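Local coordinates for protein serine acetyltransferase (Entamoeba histolytica, PDB 3Q1X) that probably transfers an acetyl group from acetyl-CoA to the hydroxyl of L-serine, making the O-acetylserine used in cysteine biosynthesis, at residues A[34-39]-A[69-74]; A[40-43]-A[49-52]; A[97-102]-A[135-140]. One frame throughout, in Å; residues are numbered along the deposited sequence.

Interaction 1: residues A[34-39]-A[69-74]; sequences VFTELQ and VDYIKD
The ring of Y71 on helix 59-79 lies against the first turn of helix 36-45, where T36 covers one of its faces and E37 meets its edge. T36 comes in over the face: CG2 is 4.0 Å from the centroid of the Y71 ring and only 12° off the ring normal, a CH-pi contact almost over the centre. The T36 methyl reaches this place because CG2 stands anti to its own backbone N, which leaves OG1 over the rim, 3.9 Å from Y71 CE1. On Y71, a trans chi1 (-177°) carries the ring outward from its helix across the gap between backbones whose nearest CA atoms, E37 and I72, are 8.2 Å apart. E37 approaches quite differently. Its chain bends at chi2 and brings OE2 near the ring plane, 3.7 Å from Y71 CE2, with carboxylate and ring planes 74° apart. That same OE2 is hydrogen-bonded to the hydroxyl of Y150 on helix 150-162. F35, at the N-cap position, marks the start of helix 36-45. Both helices belong to the helical N-terminal half of the chain, and I72 continues the packing onto V89 and I92 of helix 82-113. No hydrogen bond joins the two segments. The contact relies on a methyl over the pi face and a carboxylate oxygen at the ring edge; the Y150 hydroxyl and the nearby helix N-terminus would probably stabilise negative charge on this buried carboxylate, with the ring's C-H edge adding little.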
loop_
_atom_site.group_PDB
_atom_site.type_symbol
_atom_site.label_atom_id
_atom_site.label_comp_id
_atom_site.label_asym_id
_atom_site.label_seq_id
_atom_site.Cartn_x
_atom_site.Cartn_y
_atom_site.Cartn_z
ATOM N N VAL A 34 -11.236 1.807 10.724
ATOM C CA VAL A 34 -9.839 1.503 10.415
ATOM C C VAL A 34 -9.234 0.703 11.572
ATOM O O VAL A 34 -9.896 0.506 12.596
ATOM C CB VAL A 34 -9.015 2.789 10.146
ATOM C CG1 VAL A 34 -9.515 3.496 8.879
ATOM C CG2 VAL A 34 -9.043 3.725 11.343
ATOM N N PHE A 35 -7.990 0.247 11.420
ATOM C CA PHE A 35 -7.330 -0.506 12.492
ATOM C C PHE A 35 -7.391 0.183 13.860
ATOM O O PHE A 35 -7.408 1.418 13.961
ATOM C CB PHE A 35 -5.902 -0.914 12.113
ATOM C CG PHE A 35 -4.944 0.237 11.937
ATOM C CD1 PHE A 35 -4.135 0.647 12.988
ATOM C CD2 PHE A 35 -4.792 0.852 10.697
ATOM C CE1 PHE A 35 -3.220 1.688 12.821
ATOM C CE2 PHE A 35 -3.885 1.900 10.518
ATOM C CZ PHE A 35 -3.095 2.315 11.583
ATOM N N THR A 36 -7.407 -0.637 14.907
ATOM C CA THR A 36 -7.843 -0.204 16.236
ATOM C C THR A 36 -7.131 1.044 16.751
ATOM O O THR A 36 -7.796 1.999 17.159
ATOM C CB THR A 36 -7.753 -1.343 17.277
ATOM O OG1 THR A 36 -8.411 -2.506 16.767
ATOM C CG2 THR A 36 -8.419 -0.932 18.586
ATOM N N GLU A 37 -5.797 1.041 16.700
ATOM C CA GLU A 37 -4.994 2.125 17.266
ATOM C C GLU A 37 -5.324 3.472 16.622
ATOM O O GLU A 37 -5.503 4.456 17.325
ATOM C CB GLU A 37 -3.493 1.825 17.183
ATOM C CG GLU A 37 -3.041 0.559 17.941
ATOM C CD GLU A 37 -3.055 -0.706 17.091
ATOM O OE1 GLU A 37 -3.854 -0.803 16.128
ATOM O OE2 GLU A 37 -2.253 -1.623 17.387
ATOM N N LEU A 38 -5.426 3.492 15.291
ATOM C CA LEU A 38 -5.824 4.696 14.561
ATOM C C LEU A 38 -7.273 5.094 14.840
ATOM O O LEU A 38 -7.537 6.261 15.094
ATOM C CB LEU A 38 -5.599 4.539 13.051
ATOM C CG LEU A 38 -5.820 5.770 12.157
ATOM C CD1 LEU A 38 -4.905 6.945 12.547
ATOM C CD2 LEU A 38 -5.622 5.396 10.690
ATOM N N GLN A 39 -8.186 4.124 14.812
ATOM C CA GLN A 39 -9.610 4.362 15.092
ATOM C C GLN A 39 -9.784 5.098 16.422
ATOM O O GLN A 39 -10.468 6.123 16.495
ATOM C CB GLN A 39 -10.369 3.025 15.096
ATOM C CG GLN A 39 -11.877 3.132 15.305
ATOM C CD GLN A 39 -12.636 3.506 14.046
ATOM O OE1 GLN A 39 -12.048 3.739 12.993
ATOM N NE2 GLN A 39 -13.955 3.561 14.151
ATOM N N VAL A 69 -6.273 2.187 25.936
ATOM C CA VAL A 69 -5.360 1.754 26.989
ATOM C C VAL A 69 -5.471 0.246 27.229
ATOM O O VAL A 69 -4.463 -0.454 27.309
ATOM C CB VAL A 69 -5.592 2.562 28.306
ATOM C CG1 VAL A 69 -5.151 1.771 29.537
ATOM C CG2 VAL A 69 -4.870 3.895 28.231
ATOM N N ASP A 70 -6.698 -0.255 27.327
ATOM C CA ASP A 70 -6.895 -1.683 27.569
ATOM C C ASP A 70 -6.334 -2.528 26.423
ATOM O O ASP A 70 -5.721 -3.570 26.664
ATOM C CB ASP A 70 -8.368 -2.000 27.833
ATOM C CG ASP A 70 -8.835 -1.539 29.214
ATOM O OD1 ASP A 70 -8.001 -1.378 30.135
ATOM O OD2 ASP A 70 -10.058 -1.351 29.386
ATOM N N TYR A 71 -6.510 -2.049 25.189
ATOM C CA TYR A 71 -6.043 -2.761 23.997
ATOM C C TYR A 71 -4.513 -2.807 23.920
ATOM O O TYR A 71 -3.934 -3.883 23.703
ATOM C CB TYR A 71 -6.642 -2.142 22.728
ATOM C CG TYR A 71 -6.269 -2.854 21.440
ATOM C CD1 TYR A 71 -7.108 -3.819 20.882
ATOM C CD2 TYR A 71 -5.082 -2.551 20.775
ATOM C CE1 TYR A 71 -6.764 -4.474 19.687
ATOM C CE2 TYR A 71 -4.728 -3.199 19.590
ATOM C CZ TYR A 71 -5.571 -4.157 19.054
ATOM O OH TYR A 71 -5.213 -4.791 17.880
ATOM N N ILE A 72 -3.865 -1.656 24.123
ATOM C CA ILE A 72 -2.399 -1.567 24.069
ATOM C C ILE A 72 -1.774 -2.353 25.221
ATOM O O ILE A 72 -0.787 -3.073 25.033
ATOM C CB ILE A 72 -1.882 -0.086 24.080
ATOM C CG1 ILE A 72 -2.302 0.649 22.802
ATOM C CG2 ILE A 72 -0.351 -0.028 24.260
ATOM C CD1 ILE A 72 -1.930 2.144 22.763
ATOM N N LYS A 73 -2.343 -2.205 26.417
ATOM C CA LYS A 73 -1.874 -2.974 27.566
ATOM C C LYS A 73 -1.910 -4.468 27.258
ATOM O O LYS A 73 -0.929 -5.176 27.490
ATOM C CB LYS A 73 -2.690 -2.672 28.821
ATOM C CG LYS A 73 -2.052 -3.203 30.108
ATOM C CD LYS A 73 -2.942 -2.919 31.314
ATOM C CE LYS A 73 -4.188 -3.798 31.294
ATOM N NZ LYS A 73 -5.425 -2.996 31.532
ATOM N N ASP A 74 -3.031 -4.938 26.711
ATOM C CA ASP A 74 -3.181 -6.364 26.375
ATOM C C ASP A 74 -2.133 -6.854 25.377
ATOM O O ASP A 74 -1.523 -7.911 25.575
ATOM C CB ASP A 74 -4.610 -6.666 25.904
ATOM C CG ASP A 74 -5.609 -6.709 27.064
ATOM O OD1 ASP A 74 -5.173 -6.648 28.232
ATOM O OD2 ASP A 74 -6.830 -6.803 26.814
#

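Interaction 2: residues A[40-43]-A[49-52]; sequences KLRK and FFMK
The chain of R42 runs over one face of the F50 ring from CB and leaves it across the CZ-CE1 rim. At CB the contact is a CH-pi interaction: this carbon is 3.7 Å from the centroid of the F50 ring, 19° off the normal, and is displaced toward the CD2 side of the ring. CG sits beside the backbone N (chi1 -65°) and is more loosely placed, with CE2 as its nearest ring atom. The bends at chi2 and chi3 lower the chain toward the ring plane while carrying it outward, so that CD lies over the rim, 3.4 Å from F50 CZ. NE follows, 3.4 Å from F50 CE1, and the guanidinium carbon CZ is 3.7 Å from that same F50 CE1. The guanidinium is nearly parallel to the ring, the planes only 9° apart, but offset, so that CE1 lies beneath it near its rim. At the tip, NH1 gives a hydrogen bond to OE1 of Q131 on helix 128-144, a bond that, with the stacking, would restrain the rotation of the flat group. In the all-helical N-terminal part of this hexapeptide-repeat acetyltransferase, the contact folds the weakly bonded short helix 47-50, and the chain after it, back against the end of helix 36-45. F50 also touches I124 and R125 of helix 120-126, while the carbonyl of F49 accepts a hydrogen bond from NH1 of R125. Beside R42, the extended chain of K43 runs past the backbone of F50, with CG 4.0 Å from F50 CB and CE 3.4 Å from F50 O. K43 CG also meets M51 CG at 4.2 Å, and M51 packs further onto H60 and I56.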
loop_
_atom_site.group_PDB
_atom_site.type_symbol
_atom_site.label_atom_id
_atom_site.label_comp_id
_atom_site.label_asym_id
_atom_site.label_seq_id
_atom_site.Cartn_x
_atom_site.Cartn_y
_atom_site.Cartn_z
ATOM N N LYS A 40 -9.127 4.578 17.455
ATOM C CA LYS A 40 -9.212 5.129 18.804
ATOM C C LYS A 40 -8.529 6.486 18.932
ATOM O O LYS A 40 -9.113 7.415 19.476
ATOM C CB LYS A 40 -8.687 4.129 19.842
ATOM C CG LYS A 40 -9.609 2.922 20.077
ATOM C CD LYS A 40 -11.073 3.347 20.061
ATOM C CE LYS A 40 -12.022 2.201 20.356
ATOM N NZ LYS A 40 -13.376 2.532 19.828
ATOM N N LEU A 41 -7.310 6.608 18.410
ATOM C CA LEU A 41 -6.549 7.845 18.548
ATOM C C LEU A 41 -7.177 8.999 17.765
ATOM O O LEU A 41 -7.104 10.156 18.196
ATOM C CB LEU A 41 -5.084 7.649 18.156
ATOM C CG LEU A 41 -4.177 6.847 19.095
ATOM C CD1 LEU A 41 -2.917 6.400 18.375
ATOM C CD2 LEU A 41 -3.823 7.656 20.338
ATOM N N ARG A 42 -7.799 8.673 16.631
ATOM C CA ARG A 42 -8.562 9.660 15.850
ATOM C C ARG A 42 -9.670 10.304 16.706
ATOM O O ARG A 42 -9.820 11.526 16.714
ATOM C CB ARG A 42 -9.108 9.052 14.535
ATOM C CG ARG A 42 -7.996 8.637 13.536
ATOM C CD ARG A 42 -8.292 8.760 12.027
ATOM N NE ARG A 42 -9.312 7.845 11.528
ATOM C CZ ARG A 42 -9.473 7.440 10.260
ATOM N NH1 ARG A 42 -8.646 7.789 9.269
ATOM N NH2 ARG A 42 -10.479 6.637 9.982
ATOM N N LYS A 43 -10.409 9.476 17.446
ATOM C CA LYS A 43 -11.513 9.936 18.296
ATOM C C LYS A 43 -11.013 10.755 19.478
ATOM O O LYS A 43 -11.603 11.784 19.831
ATOM C CB LYS A 43 -12.354 8.753 18.793
ATOM C CG LYS A 43 -13.237 8.145 17.712
ATOM C CD LYS A 43 -14.154 7.057 18.245
ATOM C CE LYS A 43 -15.236 6.742 17.223
ATOM N NZ LYS A 43 -15.839 5.400 17.423
ATOM N N PHE A 49 -14.316 15.160 14.355
ATOM C CA PHE A 49 -14.198 14.645 13.002
ATOM C C PHE A 49 -14.495 13.165 12.926
ATOM O O PHE A 49 -14.658 12.621 11.836
ATOM C CB PHE A 49 -12.806 14.967 12.453
ATOM C CG PHE A 49 -12.481 16.428 12.500
ATOM C CD1 PHE A 49 -12.916 17.280 11.492
ATOM C CD2 PHE A 49 -11.763 16.964 13.570
ATOM C CE1 PHE A 49 -12.633 18.636 11.542
ATOM C CE2 PHE A 49 -11.480 18.322 13.623
ATOM C CZ PHE A 49 -11.909 19.158 12.608
ATOM N N PHE A 50 -14.583 12.524 14.088
ATOM C CA PHE A 50 -14.757 11.078 14.149
ATOM C C PHE A 50 -15.849 10.620 15.105
ATOM O O PHE A 50 -16.094 9.419 15.226
ATOM C CB PHE A 50 -13.414 10.403 14.436
ATOM C CG PHE A 50 -12.382 10.699 13.397
ATOM C CD1 PHE A 50 -12.461 10.095 12.142
ATOM C CD2 PHE A 50 -11.372 11.620 13.641
ATOM C CE1 PHE A 50 -11.522 10.377 11.156
ATOM C CE2 PHE A 50 -10.425 11.906 12.662
ATOM C CZ PHE A 50 -10.505 11.281 11.417
ATOM N N MET A 51 -16.502 11.580 15.767
ATOM C CA MET A 51 -17.688 11.306 16.596
ATOM C C MET A 51 -18.881 12.184 16.203
ATOM O O MET A 51 -18.708 13.315 15.735
ATOM C CB MET A 51 -17.401 11.543 18.093
ATOM C CG MET A 51 -16.042 11.087 18.626
ATOM S SD MET A 51 -15.965 11.164 20.437
ATOM C CE MET A 51 -16.981 9.745 20.826
ATOM N N LYS A 52 -20.091 11.671 16.428
ATOM C CA LYS A 52 -21.305 12.486 16.361
ATOM C C LYS A 52 -21.235 13.560 17.449
ATOM O O LYS A 52 -20.961 13.246 18.611
ATOM C CB LYS A 52 -22.541 11.621 16.541
#

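Interaction 3: residues A[97-102]-A[135-140]; sequences PSIKRT and VYRIAH
The helical segments 97-102 and 135-140 run roughly antiparallel, with 148° between their N-to-C directions and 10.6 Å between axes, and come nearest at I99 and R137, whose CA atoms are 6.7 Å apart. This is helix-to-helix packing inside the helical N-terminal domain of serine acetyltransferase, on the side where that domain meets the left-handed beta-helix. The CB of I99 is directed toward segment 135-140. Its CG2 rests 3.7 Å from R137 CB and its CD1 lies 3.6 Å from the backbone O of R137, the two side chains lying alongside each other and running antiparallel. I138 reaches in from the flank at about a right angle to I99, bringing its CD1 within 3.9 Å of I99 CG2. F45 of helix 36-45 touches both isoleucines and extends this apolar patch. One helical turn after I99, T102 meets the extended chain of R137 crosswise. The guanidinium of R137 is buried but well satisfied: NE forms a salt bridge with D106, NH1 is hydrogen-bonded to the carbonyl of I172, and NH2 to that of K173. These bonds fix its plane and tie helix 128-144 to strand 171-172 of the beta-helix and the residue after it, so the arginine belongs as much to the domain junction as to the helix pair. Against this flat group T102 turns its methyl: OG1 lies beside the backbone N (chi1 -56°), which puts CG2 anti to that N and over the arginine. T102 CG2 sits over the centre of one guanidinium face, 3.4 Å from both NE and CZ of R137.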
loop_
_atom_site.group_PDB
_atom_site.type_symbol
_atom_site.label_atom_id
_atom_site.label_comp_id
_atom_site.label_asym_id
_atom_site.label_seq_id
_atom_site.Cartn_x
_atom_site.Cartn_y
_atom_site.Cartn_z
ATOM N N PRO A 97 -1.024 14.552 26.189
ATOM C CA PRO A 97 -1.199 15.998 25.962
ATOM C C PRO A 97 -0.111 16.620 25.076
ATOM O O PRO A 97 -0.442 17.398 24.174
ATOM C CB PRO A 97 -1.166 16.587 27.379
ATOM C CG PRO A 97 -1.649 15.475 28.240
ATOM C CD PRO A 97 -1.061 14.224 27.628
ATOM N N SER A 98 1.155 16.262 25.298
ATOM C CA SER A 98 2.240 16.830 24.489
ATOM C C SER A 98 2.158 16.365 23.032
ATOM O O SER A 98 2.403 17.142 22.113
ATOM C CB SER A 98 3.626 16.551 25.087
ATOM O OG SER A 98 3.948 15.178 25.109
ATOM N N ILE A 99 1.804 15.098 22.830
ATOM C CA ILE A 99 1.560 14.571 21.488
ATOM C C ILE A 99 0.431 15.336 20.785
ATOM O O ILE A 99 0.555 15.687 19.612
ATOM C CB ILE A 99 1.296 13.044 21.522
ATOM C CG1 ILE A 99 2.552 12.326 22.035
ATOM C CG2 ILE A 99 0.858 12.543 20.143
ATOM C CD1 ILE A 99 2.353 10.873 22.401
ATOM N N LYS A 100 -0.660 15.600 21.508
ATOM C CA LYS A 100 -1.777 16.383 20.964
ATOM C C LYS A 100 -1.290 17.742 20.433
ATOM O O LYS A 100 -1.628 18.137 19.318
ATOM C CB LYS A 100 -2.872 16.579 22.024
ATOM C CG LYS A 100 -3.971 17.576 21.638
ATOM C CD LYS A 100 -4.814 17.068 20.467
ATOM C CE LYS A 100 -5.660 18.186 19.873
ATOM N NZ LYS A 100 -6.356 18.986 20.917
ATOM N N ARG A 101 -0.488 18.439 21.239
ATOM C CA ARG A 101 0.111 19.714 20.824
ATOM C C ARG A 101 0.981 19.540 19.573
ATOM O O ARG A 101 0.883 20.322 18.622
ATOM C CB ARG A 101 0.906 20.331 21.983
ATOM C CG ARG A 101 0.010 20.796 23.130
ATOM C CD ARG A 101 0.759 21.506 24.262
ATOM N NE ARG A 101 1.512 20.596 25.127
ATOM C CZ ARG A 101 1.094 20.129 26.308
ATOM N NH1 ARG A 101 -0.085 20.480 26.812
ATOM N NH2 ARG A 101 1.871 19.309 26.995
ATOM N N THR A 102 1.788 18.481 19.548
ATOM C CA THR A 102 2.659 18.248 18.404
ATOM C C THR A 102 1.845 17.936 17.150
ATOM O O THR A 102 2.180 18.402 16.055
ATOM C CB THR A 102 3.649 17.103 18.663
ATOM O OG1 THR A 102 4.403 17.391 19.840
ATOM C CG2 THR A 102 4.601 16.947 17.487
ATOM N N VAL A 135 -0.288 7.614 14.720
ATOM C CA VAL A 135 0.052 6.329 15.296
ATOM C C VAL A 135 1.542 6.309 15.646
ATOM O O VAL A 135 1.910 5.873 16.731
ATOM C CB VAL A 135 -0.376 5.171 14.378
ATOM C CG1 VAL A 135 0.020 3.845 14.971
ATOM C CG2 VAL A 135 -1.897 5.222 14.116
ATOM N N TYR A 136 2.395 6.829 14.759
ATOM C CA TYR A 136 3.828 6.898 15.051
ATOM C C TYR A 136 4.151 7.570 16.397
ATOM O O TYR A 136 5.020 7.100 17.144
ATOM C CB TYR A 136 4.625 7.610 13.945
ATOM C CG TYR A 136 5.913 8.187 14.505
ATOM C CD1 TYR A 136 7.024 7.370 14.748
ATOM C CD2 TYR A 136 5.989 9.534 14.879
ATOM C CE1 TYR A 136 8.193 7.897 15.325
ATOM C CE2 TYR A 136 7.146 10.062 15.458
ATOM C CZ TYR A 136 8.237 9.241 15.676
ATOM O OH TYR A 136 9.375 9.769 16.251
ATOM N N ARG A 137 3.465 8.667 16.701
ATOM C CA ARG A 137 3.830 9.430 17.887
ATOM C C ARG A 137 3.553 8.635 19.160
ATOM O O ARG A 137 4.273 8.764 20.164
ATOM C CB ARG A 137 3.174 10.815 17.875
ATOM C CG ARG A 137 3.764 11.696 16.761
ATOM C CD ARG A 137 3.702 13.187 17.072
ATOM N NE ARG A 137 4.146 13.992 15.930
ATOM C CZ ARG A 137 5.421 14.232 15.632
ATOM N NH1 ARG A 137 6.399 13.742 16.400
ATOM N NH2 ARG A 137 5.721 14.973 14.577
ATOM N N ILE A 138 2.541 7.773 19.100
ATOM C CA ILE A 138 2.262 6.875 20.218
ATOM C C ILE A 138 3.217 5.676 20.222
ATOM O O ILE A 138 3.803 5.364 21.260
ATOM C CB ILE A 138 0.769 6.476 20.282
ATOM C CG1 ILE A 138 -0.055 7.615 20.919
ATOM C CG2 ILE A 138 0.580 5.178 21.065
ATOM C CD1 ILE A 138 -0.302 8.820 20.022
ATOM N N ALA A 139 3.401 5.035 19.063
ATOM C CA ALA A 139 4.354 3.921 18.928
ATOM C C ALA A 139 5.762 4.273 19.428
ATOM O O ALA A 139 6.447 3.441 20.047
ATOM C CB ALA A 139 4.400 3.430 17.491
ATOM N N HIS A 140 6.197 5.504 19.166
ATOM C CA HIS A 140 7.495 5.975 19.642
ATOM C C HIS A 140 7.619 6.011 21.170
ATOM O O HIS A 140 8.693 5.712 21.707
ATOM C CB HIS A 140 7.858 7.335 19.032
ATOM C CG HIS A 140 9.242 7.792 19.372
ATOM N ND1 HIS A 140 10.371 7.107 18.979
ATOM C CD2 HIS A 140 9.677 8.855 20.091
ATOM C CE1 HIS A 140 11.442 7.730 19.436
ATOM N NE2 HIS A 140 11.050 8.798 20.105
#

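In the fold
Interactions 1 and 2 share helix 36-45, and interaction 2 is nested within the chain loop that interaction 1 closes; their centres are about 13 Å apart, and they touch where V34 CG1 meets R42 NH2 at 3.5 Å. Interaction 3 follows later in the chain, and its helix 128-144 packs on the same helix 36-45: L38 CD1 lies 3.8 Å from V135 CG2, and L41 CD2 lies 3.7 Å from I138 CD1. Interaction 3 is the most central, about 7 Å from the chain's centre, against 15 and 17 Å for interactions 1 and 2. None includes the serine-binding residues A206, H208, R222 and H223; through R137, interaction 3 reaches the beginning of the beta-helix.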